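Local coordinates for angiopoietin-related protein 3 (Homo sapiens, PDB 6EUA) that raises plasma triglycerides by inhibiting lipoprotein lipase, and through its fibrinogen-like C-terminal domain, the part in this structure, mediates adhesion of endothelial cells, at residues Cys13-Tyr17 against Val39-Val43; Pro31-Phe37 against Lys86-Lys92; Ser94-Ile100 against Tyr111-Tyr117; Val136-Ile140 against Trp201-Asn205. All blocks are in the same frame, centred on the assembly; numbering follows the deposited sequence.

Contact 1 (Cys13-Tyr17 against Val39-Val43); sequences CTTIY and VYCDV
Cys-13 and Cys-41 are joined by a disulfide, SG to SG 2.0 Å, that ties helix 13-18 to strand 37-44 in the fibrinogen-like domain. Its torsion about the S-S bond, -86°, is close to the relaxed right angle, so the link shows no sign of torsional strain. Both cysteines turn SG beside their backbone N (chi1 -72° and -67°), and the two sulfurs meet midway between helix and strand. Around them the packing is close and apolar: Val-39 lays CG2 against Cys-13 SG at 3.7 Å, while Ile-16 reaches Cys-41 SG with CD1 at 3.9 Å. Branched aliphatic chains suit this buried place, and Ile-29 of strand 25-29 packs on both of them. The other end is looser and partly open to solvent. There Tyr-17 crosses Val-43 at about a right angle, with CE2 3.9 Å from Val-43 CG1, and the Tyr-17 ring also stacks with His-22. On the far side of the strand, Tyr-40 and Asp-42 are both gripped by Arg-75 of the second subunit. Helix and strand are held by one covalent bond with apolar contacts about it, a join suited to a secreted protein in an oxidising medium.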
loop_
_atom_site.group_PDB
_atom_site.type_symbol
_atom_site.label_atom_id
_atom_site.label_comp_id
_atom_site.label_asym_id
_atom_site.label_seq_id
_atom_site.Cartn_x
_atom_site.Cartn_y
_atom_site.Cartn_z
ATOM N N CYS A 13 0.926 8.642 15.546
ATOM C CA CYS A 13 -0.326 8.386 14.843
ATOM C C CYS A 13 -1.530 9.037 15.529
ATOM O O CYS A 13 -2.497 9.412 14.851
ATOM C CB CYS A 13 -0.534 6.878 14.694
ATOM S SG CYS A 13 0.585 6.095 13.463
ATOM N N THR A 14 -1.509 9.158 16.859
ATOM C CA THR A 14 -2.634 9.771 17.556
ATOM C C THR A 14 -2.793 11.226 17.143
ATOM O O THR A 14 -3.919 11.714 16.952
ATOM C CB THR A 14 -2.438 9.655 19.069
ATOM O OG1 THR A 14 -2.500 8.280 19.445
ATOM C CG2 THR A 14 -3.489 10.455 19.845
ATOM N N THR A 15 -1.677 11.942 16.983
ATOM C CA THR A 15 -1.791 13.327 16.553
ATOM C C THR A 15 -2.127 13.411 15.062
ATOM O O THR A 15 -2.752 14.370 14.607
ATOM C CB THR A 15 -0.505 14.075 16.857
ATOM O OG1 THR A 15 0.394 13.947 15.766
ATOM C CG2 THR A 15 0.183 13.495 18.096
ATOM N N ILE A 16 -1.706 12.422 14.274
ATOM C CA ILE A 16 -2.169 12.353 12.893
ATOM C C ILE A 16 -3.686 12.204 12.858
ATOM O O ILE A 16 -4.375 12.915 12.117
ATOM C CB ILE A 16 -1.453 11.208 12.148
ATOM C CG1 ILE A 16 -0.047 11.653 11.770
ATOM C CG2 ILE A 16 -2.241 10.785 10.911
ATOM C CD1 ILE A 16 0.814 10.571 11.261
ATOM N N TYR A 17 -4.228 11.282 13.665
ATOM C CA TYR A 17 -5.675 11.119 13.746
ATOM C C TYR A 17 -6.346 12.405 14.206
ATOM O O TYR A 17 -7.268 12.902 13.550
ATOM C CB TYR A 17 -6.018 9.951 14.675
ATOM C CG TYR A 17 -7.492 9.642 14.755
ATOM C CD1 TYR A 17 -8.298 10.297 15.674
ATOM C CD2 TYR A 17 -8.081 8.682 13.924
ATOM C CE1 TYR A 17 -9.639 10.020 15.763
ATOM C CE2 TYR A 17 -9.439 8.401 14.011
ATOM C CZ TYR A 17 -10.207 9.074 14.941
ATOM O OH TYR A 17 -11.552 8.814 15.042
ATOM N N VAL A 39 5.561 5.476 9.269
ATOM C CA VAL A 39 4.896 4.439 10.036
ATOM C C VAL A 39 3.609 4.070 9.320
ATOM O O VAL A 39 3.108 4.809 8.466
ATOM C CB VAL A 39 4.588 4.885 11.482
ATOM C CG1 VAL A 39 5.867 5.044 12.284
ATOM C CG2 VAL A 39 3.721 6.172 11.499
ATOM N N TYR A 40 3.077 2.905 9.676
ATOM C CA TYR A 40 1.709 2.545 9.321
ATOM C C TYR A 40 0.816 2.902 10.504
ATOM O O TYR A 40 1.020 2.392 11.614
ATOM C CB TYR A 40 1.577 1.063 8.958
ATOM C CG TYR A 40 0.222 0.755 8.380
ATOM C CD1 TYR A 40 -0.854 0.432 9.203
ATOM C CD2 TYR A 40 0.005 0.823 7.010
ATOM C CE1 TYR A 40 -2.113 0.180 8.664
ATOM C CE2 TYR A 40 -1.243 0.566 6.466
ATOM C CZ TYR A 40 -2.292 0.246 7.296
ATOM O OH TYR A 40 -3.530 0.002 6.753
ATOM N N CYS A 41 -0.131 3.819 10.285
ATOM C CA CYS A 41 -1.099 4.177 11.316
ATOM C C CYS A 41 -2.329 3.307 11.111
ATOM O O CYS A 41 -2.886 3.263 10.011
ATOM C CB CYS A 41 -1.472 5.662 11.267
ATOM S SG CYS A 41 -0.117 6.831 11.690
ATOM N N ASP A 42 -2.753 2.626 12.167
ATOM C CA ASP A 42 -3.834 1.652 12.091
ATOM C C ASP A 42 -4.937 2.086 13.048
ATOM O O ASP A 42 -4.764 2.030 14.271
ATOM C CB ASP A 42 -3.319 0.255 12.426
ATOM C CG ASP A 42 -4.172 -0.852 11.825
ATOM O OD1 ASP A 42 -5.157 -0.549 11.110
ATOM O OD2 ASP A 42 -3.841 -2.035 12.077
ATOM N N VAL A 43 -6.051 2.533 12.482
ATOM C CA VAL A 43 -7.217 2.962 13.245
ATOM C C VAL A 43 -8.090 1.739 13.449
ATOM O O VAL A 43 -8.474 1.071 12.482
ATOM C CB VAL A 43 -7.982 4.075 12.513
ATOM C CG1 VAL A 43 -9.181 4.563 13.330
ATOM C CG2 VAL A 43 -7.036 5.222 12.186
#

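Contact 2 (Pro31-Phe37 against Lys86-Lys92); sequences PSNSQVF and KIYSIVK
Lys-86 lays its aliphatic chain over one face of the Phe-37 ring, where a type II beta turn, Pro-31 to Ser-34, and the chain after it lean on helix 84-91. The methylenes do the touching: Lys-86 CD stands 3.8 Å from the ring centroid of Phe-37 in a CH-pi contact, and the two side chains run past each other in opposite directions. The charged NZ continues beyond the ring to Tyr-71 O of its own chain and Gly-20 O of the third subunit, so one lysine serves both packing and subunit interface. Ile-90 brings CG1 to the edge of the same ring and also meets Pro-31, CG1 to CG 3.9 Å. The compact proline ring suits this buried start of the turn. Lys-92 NZ donates directly to Ser-32 O at 2.8 Å. Farther out, a water joins the hydroxyls of Ser-34 and Ser-89, 3.9 Å apart from OG to OG. Ser-34 OG is turned by its bond to Gln-35 O, and Ser-89 OG by one to Glu-85 O. Lys-92 itself folds back across the helix end: NZ also bonds Ser-89 O at 2.9 Å, in the carbonyl plane on a lone pair.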
loop_
_atom_site.group_PDB
_atom_site.type_symbol
_atom_site.label_atom_id
_atom_site.label_comp_id
_atom_site.label_asym_id
_atom_site.label_seq_id
_atom_site.Cartn_x
_atom_site.Cartn_y
_atom_site.Cartn_z
ATOM N N PRO A 31 8.914 12.023 15.964
ATOM C CA PRO A 31 8.950 12.186 17.422
ATOM C C PRO A 31 10.045 13.170 17.812
ATOM O O PRO A 31 10.961 13.459 17.037
ATOM C CB PRO A 31 9.243 10.772 17.940
ATOM C CG PRO A 31 8.871 9.847 16.802
ATOM C CD PRO A 31 9.158 10.632 15.542
ATOM N N SER A 32 9.929 13.699 19.031
ATOM C CA SER A 32 10.935 14.619 19.561
ATOM C C SER A 32 12.341 14.062 19.394
ATOM O O SER A 32 12.562 12.851 19.493
ATOM C CB SER A 32 10.680 14.891 21.044
ATOM O OG SER A 32 9.335 15.268 21.275
ATOM N N ASN A 33 13.290 14.960 19.116
ATOM C CA ASN A 33 14.721 14.642 19.043
ATOM C C ASN A 33 15.020 13.518 18.054
ATOM O O ASN A 33 15.936 12.720 18.265
ATOM C CB ASN A 33 15.280 14.293 20.425
ATOM C CG ASN A 33 14.949 15.341 21.463
ATOM O OD1 ASN A 33 14.742 16.511 21.136
ATOM N ND2 ASN A 33 14.899 14.930 22.726
ATOM N N SER A 34 14.275 13.454 16.955
ATOM C CA SER A 34 14.378 12.327 16.044
ATOM C C SER A 34 14.311 12.811 14.603
ATOM O O SER A 34 13.802 13.893 14.310
ATOM C CB SER A 34 13.264 11.293 16.300
ATOM O OG SER A 34 13.246 10.276 15.302
ATOM N N GLN A 35 14.834 11.983 13.708
ATOM C CA GLN A 35 14.643 12.136 12.273
ATOM C C GLN A 35 13.209 11.774 11.870
ATOM O O GLN A 35 12.506 11.035 12.569
ATOM C CB GLN A 35 15.642 11.245 11.551
ATOM C CG GLN A 35 15.798 9.914 12.301
ATOM C CD GLN A 35 16.272 8.766 11.441
ATOM O OE1 GLN A 35 17.458 8.656 11.139
ATOM N NE2 GLN A 35 15.353 7.879 11.078
ATOM N N VAL A 36 12.777 12.313 10.723
ATOM C CA VAL A 36 11.511 11.912 10.116
ATOM C C VAL A 36 11.600 10.449 9.710
ATOM O O VAL A 36 12.620 9.997 9.175
ATOM C CB VAL A 36 11.189 12.781 8.885
ATOM C CG1 VAL A 36 9.950 12.247 8.175
ATOM C CG2 VAL A 36 11.034 14.255 9.257
ATOM N N PHE A 37 10.542 9.692 9.981
ATOM C CA PHE A 37 10.435 8.345 9.444
ATOM C C PHE A 37 8.960 8.005 9.245
ATOM O O PHE A 37 8.068 8.687 9.755
ATOM C CB PHE A 37 11.155 7.313 10.331
ATOM C CG PHE A 37 10.603 7.185 11.730
ATOM C CD1 PHE A 37 9.578 6.302 12.006
ATOM C CD2 PHE A 37 11.163 7.895 12.779
ATOM C CE1 PHE A 37 9.072 6.168 13.308
ATOM C CE2 PHE A 37 10.685 7.757 14.096
ATOM C CZ PHE A 37 9.640 6.895 14.356
ATOM N N LYS A 86 13.309 3.294 16.608
ATOM C CA LYS A 86 12.146 4.086 16.231
ATOM C C LYS A 86 11.007 3.923 17.237
ATOM O O LYS A 86 10.343 4.908 17.588
ATOM C CB LYS A 86 11.708 3.710 14.821
ATOM C CG LYS A 86 12.634 4.285 13.746
ATOM C CD LYS A 86 12.139 3.919 12.357
ATOM C CE LYS A 86 13.088 4.410 11.277
ATOM N NZ LYS A 86 14.452 3.927 11.509
ATOM N N ILE A 87 10.790 2.702 17.745
ATOM C CA ILE A 87 9.737 2.503 18.746
ATOM C C ILE A 87 10.042 3.312 19.996
ATOM O O ILE A 87 9.153 3.956 20.569
ATOM C CB ILE A 87 9.560 1.010 19.085
ATOM C CG1 ILE A 87 9.048 0.249 17.878
ATOM C CG2 ILE A 87 8.585 0.834 20.252
ATOM C CD1 ILE A 87 9.578 -1.167 17.814
ATOM N N TYR A 88 11.306 3.289 20.442
ATOM C CA TYR A 88 11.666 4.038 21.640
ATOM C C TYR A 88 11.529 5.534 21.401
ATOM O O TYR A 88 11.130 6.266 22.315
ATOM C CB TYR A 88 13.088 3.688 22.117
ATOM C CG TYR A 88 13.451 4.413 23.396
ATOM C CD1 TYR A 88 12.959 3.980 24.619
ATOM C CD2 TYR A 88 14.247 5.557 23.378
ATOM C CE1 TYR A 88 13.250 4.654 25.794
ATOM C CE2 TYR A 88 14.550 6.241 24.555
ATOM C CZ TYR A 88 14.046 5.780 25.762
ATOM O OH TYR A 88 14.329 6.434 26.943
ATOM N N SER A 89 11.827 5.999 20.177
ATOM C CA SER A 89 11.626 7.410 19.851
ATOM C C SER A 89 10.175 7.822 20.066
ATOM O O SER A 89 9.889 8.946 20.497
ATOM C CB SER A 89 12.032 7.676 18.402
ATOM O OG SER A 89 13.428 7.806 18.299
ATOM N N ILE A 90 9.245 6.932 19.755
ATOM C CA ILE A 90 7.842 7.225 20.007
ATOM C C ILE A 90 7.554 7.197 21.506
ATOM O O ILE A 90 7.007 8.152 22.069
ATOM C CB ILE A 90 6.954 6.238 19.229
ATOM C CG1 ILE A 90 7.200 6.414 17.721
ATOM C CG2 ILE A 90 5.487 6.408 19.617
ATOM C CD1 ILE A 90 6.648 5.285 16.851
ATOM N N VAL A 91 7.935 6.112 22.177
ATOM C CA VAL A 91 7.491 5.905 23.554
ATOM C C VAL A 91 8.317 6.735 24.539
ATOM O O VAL A 91 7.765 7.475 25.363
ATOM C CB VAL A 91 7.529 4.405 23.897
ATOM C CG1 VAL A 91 7.194 4.183 25.379
ATOM C CG2 VAL A 91 6.548 3.642 23.006
ATOM N N LYS A 92 9.640 6.622 24.483
ATOM C CA LYS A 92 10.559 7.352 25.378
ATOM C C LYS A 92 10.221 6.968 26.817
ATOM O O LYS A 92 10.236 5.768 27.129
ATOM C CB LYS A 92 10.522 8.837 25.065
ATOM C CG LYS A 92 11.503 9.224 23.973
ATOM C CD LYS A 92 11.420 10.703 23.627
ATOM C CE LYS A 92 12.037 10.947 22.259
ATOM N NZ LYS A 92 11.032 11.455 21.305
HETATM O O HOH W 1 14.266 7.248 15.573
#

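Contact 3 (Ser94-Ile100 against Tyr111-Tyr117); sequences SNYVLRI and YIEYSFY
Leu-98 and Tyr-114 exchange two backbone hydrogen bonds, N to O 2.8 Å in each direction, and the pairs Tyr-96 with Phe-116 and Ile-100 with Ile-112 each exchange two as well, N to O 2.8 to 3.1 Å. Between them lie the non-hydrogen-bonded pairs Val-97 with Ser-115 and Arg-99 with Glu-113. Arg-99, its chain extended from CG to NE, stands out from the sheet and offers NH1 to Glu-113 OE2 at 3.4 Å, a weak bond within a salt bridge. The carboxylate oxygen sits at the edge of the guanidinium, although the two planes are 76° apart. Tyr-111 CB covers one face of the guanidinium near its rim; the ring, displaced to the side, lies nearly parallel to it (planes 11° apart), with CD1 3.2 Å from Arg-99 NH1; NH2 forms a salt bridge with Glu-101. Such long polar and aromatic chains suit this partly exposed face.

The strands form a beta hairpin, 96-104 with 109-118, within the large antiparallel sheet of the fibrinogen-like domain. Its opposite face is buried and apolar. Phe-116 CG sits between its backbone N and carbonyl carbon (chi1 76°), which swings the ring across to the neighbouring strand: CD1 is 3.5 Å from Leu-98 CB, and CZ equally near Tyr-96 CB. Tyr-114 points alongside Leu-98, touches Ile-100 CD1 with CE1 at 3.7 Å, and its OH is hydrogen-bonded to Asn-138 OD1.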
loop_
_atom_site.group_PDB
_atom_site.type_symbol
_atom_site.label_atom_id
_atom_site.label_comp_id
_atom_site.label_asym_id
_atom_site.label_seq_id
_atom_site.Cartn_x
_atom_site.Cartn_y
_atom_site.Cartn_z
ATOM N N SER A 94 7.331 7.526 28.434
ATOM C CA SER A 94 5.892 7.579 28.640
ATOM C C SER A 94 5.313 6.190 28.883
ATOM O O SER A 94 5.848 5.171 28.428
ATOM C CB SER A 94 5.202 8.235 27.435
ATOM O OG SER A 94 5.648 9.570 27.246
ATOM N N ASN A 95 4.211 6.155 29.622
ATOM C CA ASN A 95 3.420 4.934 29.743
ATOM C C ASN A 95 2.569 4.805 28.473
ATOM O O ASN A 95 1.795 5.709 28.150
ATOM C CB ASN A 95 2.561 5.003 31.011
ATOM C CG ASN A 95 1.665 3.788 31.210
ATOM O OD1 ASN A 95 2.032 2.657 30.862
ATOM N ND2 ASN A 95 0.508 4.010 31.804
ATOM N N TYR A 96 2.758 3.723 27.720
ATOM C CA TYR A 96 2.026 3.482 26.480
ATOM C C TYR A 96 1.206 2.202 26.612
ATOM O O TYR A 96 1.398 1.393 27.528
ATOM C CB TYR A 96 2.972 3.356 25.269
ATOM C CG TYR A 96 3.062 4.567 24.351
ATOM C CD1 TYR A 96 3.522 5.779 24.827
ATOM C CD2 TYR A 96 2.713 4.478 23.001
ATOM C CE1 TYR A 96 3.625 6.878 23.999
ATOM C CE2 TYR A 96 2.820 5.579 22.146
ATOM C CZ TYR A 96 3.278 6.784 22.669
ATOM O OH TYR A 96 3.392 7.908 21.874
ATOM N N VAL A 97 0.304 2.008 25.652
ATOM C CA VAL A 97 -0.594 0.857 25.599
ATOM C C VAL A 97 -0.173 -0.003 24.419
ATOM O O VAL A 97 -0.032 0.504 23.298
ATOM C CB VAL A 97 -2.061 1.306 25.454
ATOM C CG1 VAL A 97 -2.998 0.105 25.228
ATOM C CG2 VAL A 97 -2.481 2.147 26.658
ATOM N N LEU A 98 0.028 -1.296 24.659
ATOM C CA LEU A 98 0.373 -2.232 23.595
ATOM C C LEU A 98 -0.799 -3.160 23.323
ATOM O O LEU A 98 -1.333 -3.776 24.251
ATOM C CB LEU A 98 1.617 -3.054 23.951
ATOM C CG LEU A 98 1.910 -4.271 23.049
ATOM C CD1 LEU A 98 2.557 -3.854 21.739
ATOM C CD2 LEU A 98 2.773 -5.326 23.759
ATOM N N ARG A 99 -1.187 -3.272 22.053
ATOM C CA ARG A 99 -2.227 -4.204 21.642
ATOM C C ARG A 99 -1.611 -5.264 20.746
ATOM O O ARG A 99 -0.865 -4.943 19.815
ATOM C CB ARG A 99 -3.373 -3.496 20.922
ATOM C CG ARG A 99 -4.408 -4.438 20.293
ATOM C CD ARG A 99 -5.630 -3.662 19.846
ATOM N NE ARG A 99 -6.522 -4.502 19.055
ATOM C CZ ARG A 99 -7.740 -4.849 19.439
ATOM N NH1 ARG A 99 -8.197 -4.422 20.608
ATOM N NH2 ARG A 99 -8.488 -5.634 18.668
ATOM N N ILE A 100 -1.882 -6.524 21.061
ATOM C CA ILE A 100 -1.427 -7.649 20.253
ATOM C C ILE A 100 -2.659 -8.276 19.624
ATOM O O ILE A 100 -3.616 -8.618 20.324
ATOM C CB ILE A 100 -0.630 -8.662 21.088
ATOM C CG1 ILE A 100 0.728 -8.058 21.471
ATOM C CG2 ILE A 100 -0.466 -9.984 20.332
ATOM C CD1 ILE A 100 1.539 -8.911 22.426
ATOM N N TYR A 111 -7.240 -10.693 20.635
ATOM C CA TYR A 111 -6.474 -9.504 20.983
ATOM C C TYR A 111 -6.171 -9.506 22.472
ATOM O O TYR A 111 -6.877 -10.128 23.274
ATOM C CB TYR A 111 -7.211 -8.207 20.615
ATOM C CG TYR A 111 -8.288 -7.837 21.614
ATOM C CD1 TYR A 111 -8.056 -6.890 22.609
ATOM C CD2 TYR A 111 -9.534 -8.455 21.577
ATOM C CE1 TYR A 111 -9.040 -6.565 23.530
ATOM C CE2 TYR A 111 -10.520 -8.136 22.495
ATOM C CZ TYR A 111 -10.267 -7.191 23.468
ATOM O OH TYR A 111 -11.241 -6.866 24.383
ATOM N N ILE A 112 -5.115 -8.784 22.834
ATOM C CA ILE A 112 -4.813 -8.524 24.234
ATOM C C ILE A 112 -4.089 -7.192 24.321
ATOM O O ILE A 112 -3.280 -6.845 23.455
ATOM C CB ILE A 112 -4.011 -9.688 24.867
ATOM C CG1 ILE A 112 -3.627 -9.369 26.314
ATOM C CG2 ILE A 112 -2.820 -10.076 24.014
ATOM C CD1 ILE A 112 -3.050 -10.580 27.067
ATOM N N GLU A 113 -4.420 -6.425 25.353
ATOM C CA GLU A 113 -3.814 -5.124 25.574
ATOM C C GLU A 113 -3.040 -5.140 26.882
ATOM O O GLU A 113 -3.433 -5.807 27.846
ATOM C CB GLU A 113 -4.866 -4.015 25.572
ATOM C CG GLU A 113 -5.536 -3.848 24.223
ATOM C CD GLU A 113 -6.288 -2.538 24.081
ATOM O OE1 GLU A 113 -6.196 -1.695 25.000
ATOM O OE2 GLU A 113 -6.982 -2.361 23.055
ATOM N N TYR A 114 -1.921 -4.419 26.888
ATOM C CA TYR A 114 -1.067 -4.252 28.050
ATOM C C TYR A 114 -0.714 -2.787 28.209
ATOM O O TYR A 114 -0.638 -2.039 27.228
ATOM C CB TYR A 114 0.263 -5.002 27.946
ATOM C CG TYR A 114 0.229 -6.426 27.468
ATOM C CD1 TYR A 114 -0.003 -6.735 26.127
ATOM C CD2 TYR A 114 0.463 -7.472 28.360
ATOM C CE1 TYR A 114 -0.015 -8.051 25.695
ATOM C CE2 TYR A 114 0.448 -8.783 27.940
ATOM C CZ TYR A 114 0.210 -9.074 26.610
ATOM O OH TYR A 114 0.218 -10.395 26.208
ATOM N N SER A 115 -0.451 -2.407 29.455
ATOM C CA SER A 115 0.204 -1.152 29.785
ATOM C C SER A 115 1.695 -1.425 29.937
ATOM O O SER A 115 2.083 -2.355 30.660
ATOM C CB SER A 115 -0.386 -0.566 31.072
ATOM O OG SER A 115 0.446 0.439 31.625
ATOM N N PHE A 116 2.532 -0.636 29.250
ATOM C CA PHE A 116 3.958 -0.936 29.246
ATOM C C PHE A 116 4.808 0.319 29.357
ATOM O O PHE A 116 4.350 1.449 29.154
ATOM C CB PHE A 116 4.396 -1.753 28.012
ATOM C CG PHE A 116 4.493 -0.962 26.740
ATOM C CD1 PHE A 116 3.379 -0.786 25.929
ATOM C CD2 PHE A 116 5.706 -0.426 26.329
ATOM C CE1 PHE A 116 3.474 -0.065 24.742
ATOM C CE2 PHE A 116 5.804 0.299 25.148
ATOM C CZ PHE A 116 4.702 0.484 24.354
ATOM N N TYR A 117 6.063 0.062 29.740
ATOM C CA TYR A 117 7.169 1.005 29.763
ATOM C C TYR A 117 8.328 0.370 29.015
ATOM O O TYR A 117 8.471 -0.854 28.999
ATOM C CB TYR A 117 7.595 1.349 31.198
ATOM C CG TYR A 117 6.574 2.172 31.934
ATOM C CD1 TYR A 117 5.557 1.571 32.669
ATOM C CD2 TYR A 117 6.604 3.553 31.868
ATOM C CE1 TYR A 117 4.615 2.336 33.342
ATOM C CE2 TYR A 117 5.677 4.316 32.529
ATOM C CZ TYR A 117 4.686 3.711 33.266
ATOM O OH TYR A 117 3.765 4.501 33.920
#

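Contact 4 (Val136-Ile140 against Trp201-Asn205); sequences VPNAI and WKSQN
Ala-139 and Ser-203 bring their backbones within 4.0 Å, CA to CA, where two chain directions 96° apart meet. Here an Asx turn, Asn-138 OD1 accepting from Ile-140 N, shapes the loop after strand 127-134, and Trp-201 of the two-stranded hairpin 199-202 with 208-211 lies beneath it in the fibrinogen-like domain. The small methyl of Ala-139 stands over the middle of the indole face, nearest CE2, its CB 3.6 Å from the centroid of the six-membered ring of Trp-201 in a CH-pi contact; a methyl suits a place where the two backbones come so close. The indole's rotation is fixed at its rim: NE1 donates to Pro-137 O at 3.1 Å, the bond nearly straight at 166° and the oxygen almost in the ring plane. Proline suits that site, since its rigid ring restrains the backbone that presents the carbonyl. Farther along the edge Ile-140 meets the ring at about a right angle, CD1 3.5 Å from Trp-201 CH2, and Tyr-114 and Ile-100 of the main sheet pack on the same tryptophan. Trp-201 reaches all this with CG anti to its backbone N (chi1 179°). Toward the solvent side Gln-204 N donates to Asn-138 O at 3.3 Å, a more bent bond. Beside it, Pro-137 CB presses against Ser-203 CB at 3.5 Å, tighter than carbon atoms usually lie.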
loop_
_atom_site.group_PDB
_atom_site.type_symbol
_atom_site.label_atom_id
_atom_site.label_comp_id
_atom_site.label_asym_id
_atom_site.label_seq_id
_atom_site.Cartn_x
_atom_site.Cartn_y
_atom_site.Cartn_z
ATOM N N VAL A 136 -8.001 -13.302 24.788
ATOM C CA VAL A 136 -7.062 -14.417 24.724
ATOM C C VAL A 136 -6.152 -14.290 25.941
ATOM O O VAL A 136 -5.711 -13.180 26.279
ATOM C CB VAL A 136 -6.291 -14.426 23.387
ATOM C CG1 VAL A 136 -5.225 -13.324 23.325
ATOM C CG2 VAL A 136 -5.676 -15.788 23.123
ATOM N N PRO A 137 -5.887 -15.375 26.660
ATOM C CA PRO A 137 -5.047 -15.269 27.856
ATOM C C PRO A 137 -3.640 -14.810 27.503
ATOM O O PRO A 137 -3.170 -14.949 26.372
ATOM C CB PRO A 137 -5.048 -16.691 28.431
ATOM C CG PRO A 137 -6.193 -17.393 27.765
ATOM C CD PRO A 137 -6.346 -16.752 26.420
ATOM N N ASN A 138 -2.976 -14.233 28.500
ATOM C CA ASN A 138 -1.630 -13.721 28.324
ATOM C C ASN A 138 -0.617 -14.859 28.277
ATOM O O ASN A 138 -0.735 -15.842 29.013
ATOM C CB ASN A 138 -1.284 -12.763 29.461
ATOM C CG ASN A 138 0.106 -12.178 29.326
ATOM O OD1 ASN A 138 0.556 -11.857 28.231
ATOM N ND2 ASN A 138 0.799 -12.055 30.443
ATOM N N ALA A 139 0.389 -14.714 27.407
ATOM C CA ALA A 139 1.499 -15.651 27.312
ATOM C C ALA A 139 2.842 -15.047 27.695
ATOM O O ALA A 139 3.832 -15.781 27.757
ATOM C CB ALA A 139 1.610 -16.215 25.885
ATOM N N ILE A 140 2.909 -13.742 27.938
ATOM C CA ILE A 140 4.160 -13.048 28.235
ATOM C C ILE A 140 4.199 -12.782 29.735
ATOM O O ILE A 140 3.179 -12.373 30.312
ATOM C CB ILE A 140 4.272 -11.753 27.411
ATOM C CG1 ILE A 140 4.058 -12.053 25.924
ATOM C CG2 ILE A 140 5.616 -11.066 27.625
ATOM C CD1 ILE A 140 3.688 -10.843 25.083
ATOM N N TRP A 201 1.434 -19.289 20.402
ATOM C CA TRP A 201 1.095 -18.412 21.528
ATOM C C TRP A 201 0.523 -19.293 22.642
ATOM O O TRP A 201 -0.668 -19.624 22.645
ATOM C CB TRP A 201 0.118 -17.328 21.102
ATOM C CG TRP A 201 -0.292 -16.403 22.197
ATOM C CD1 TRP A 201 -1.377 -16.535 23.022
ATOM C CD2 TRP A 201 0.350 -15.177 22.567
ATOM N NE1 TRP A 201 -1.442 -15.471 23.888
ATOM C CE2 TRP A 201 -0.400 -14.617 23.624
ATOM C CE3 TRP A 201 1.496 -14.503 22.112
ATOM C CZ2 TRP A 201 -0.035 -13.425 24.249
ATOM C CZ3 TRP A 201 1.849 -13.309 22.723
ATOM C CH2 TRP A 201 1.086 -12.786 23.785
ATOM N N LYS A 202 1.385 -19.670 23.586
ATOM C CA LYS A 202 1.030 -20.594 24.655
ATOM C C LYS A 202 0.774 -19.790 25.919
ATOM O O LYS A 202 1.704 -19.235 26.513
ATOM C CB LYS A 202 2.128 -21.630 24.873
ATOM C CG LYS A 202 1.706 -22.813 25.735
ATOM C CD LYS A 202 2.169 -22.645 27.175
ATOM C CE LYS A 202 3.679 -22.475 27.256
ATOM N NZ LYS A 202 4.391 -23.497 26.440
ATOM N N SER A 203 -0.483 -19.739 26.337
ATOM C CA SER A 203 -0.829 -18.959 27.506
ATOM C C SER A 203 -0.401 -19.672 28.785
ATOM O O SER A 203 0.081 -20.808 28.776
ATOM C CB SER A 203 -2.324 -18.678 27.531
ATOM O OG SER A 203 -3.049 -19.873 27.319
ATOM N N GLN A 204 -0.602 -18.974 29.901
ATOM C CA GLN A 204 -0.141 -19.454 31.199
ATOM C C GLN A 204 -0.807 -20.773 31.583
ATOM O O GLN A 204 -0.165 -21.648 32.178
ATOM C CB GLN A 204 -0.411 -18.373 32.246
ATOM C CG GLN A 204 -1.612 -17.487 31.887
ATOM C CD GLN A 204 -1.698 -16.218 32.715
ATOM O OE1 GLN A 204 -0.697 -15.741 33.248
ATOM N NE2 GLN A 204 -2.901 -15.665 32.823
ATOM N N ASN A 205 -2.088 -20.939 31.240
ATOM C CA ASN A 205 -2.821 -22.145 31.622
ATOM C C ASN A 205 -2.265 -23.386 30.932
ATOM O O ASN A 205 -2.140 -24.441 31.559
ATOM C CB ASN A 205 -4.317 -21.980 31.318
ATOM C CG ASN A 205 -4.587 -21.267 29.989
ATOM O OD1 ASN A 205 -3.664 -20.929 29.247
ATOM N ND2 ASN A 205 -5.859 -21.016 29.701
#

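In the fold
Contact 3 lies nearest the centre of the chain and is the only one of the four built on a run of strand-to-strand backbone bonds; the others fasten a helix, a turn or a loop to their neighbours. Contact 1, though off centre, is buried and relies on covalent sulfur and apolar chains, whereas contacts 2 and 4 are partly buried and mix an aromatic CH-pi contact with hydrogen bonds to loop carbonyls. Contacts 2 and 4 flank the hairpin of contact 3: Val-91 packs on Tyr-96 and Phe-116 at one end, and Asn-138 and Trp-201 meet Tyr-114 at the other. Contacts 1 and 3 reach the same sheet without touching. Other subunits reach contacts 1 and 2 alone.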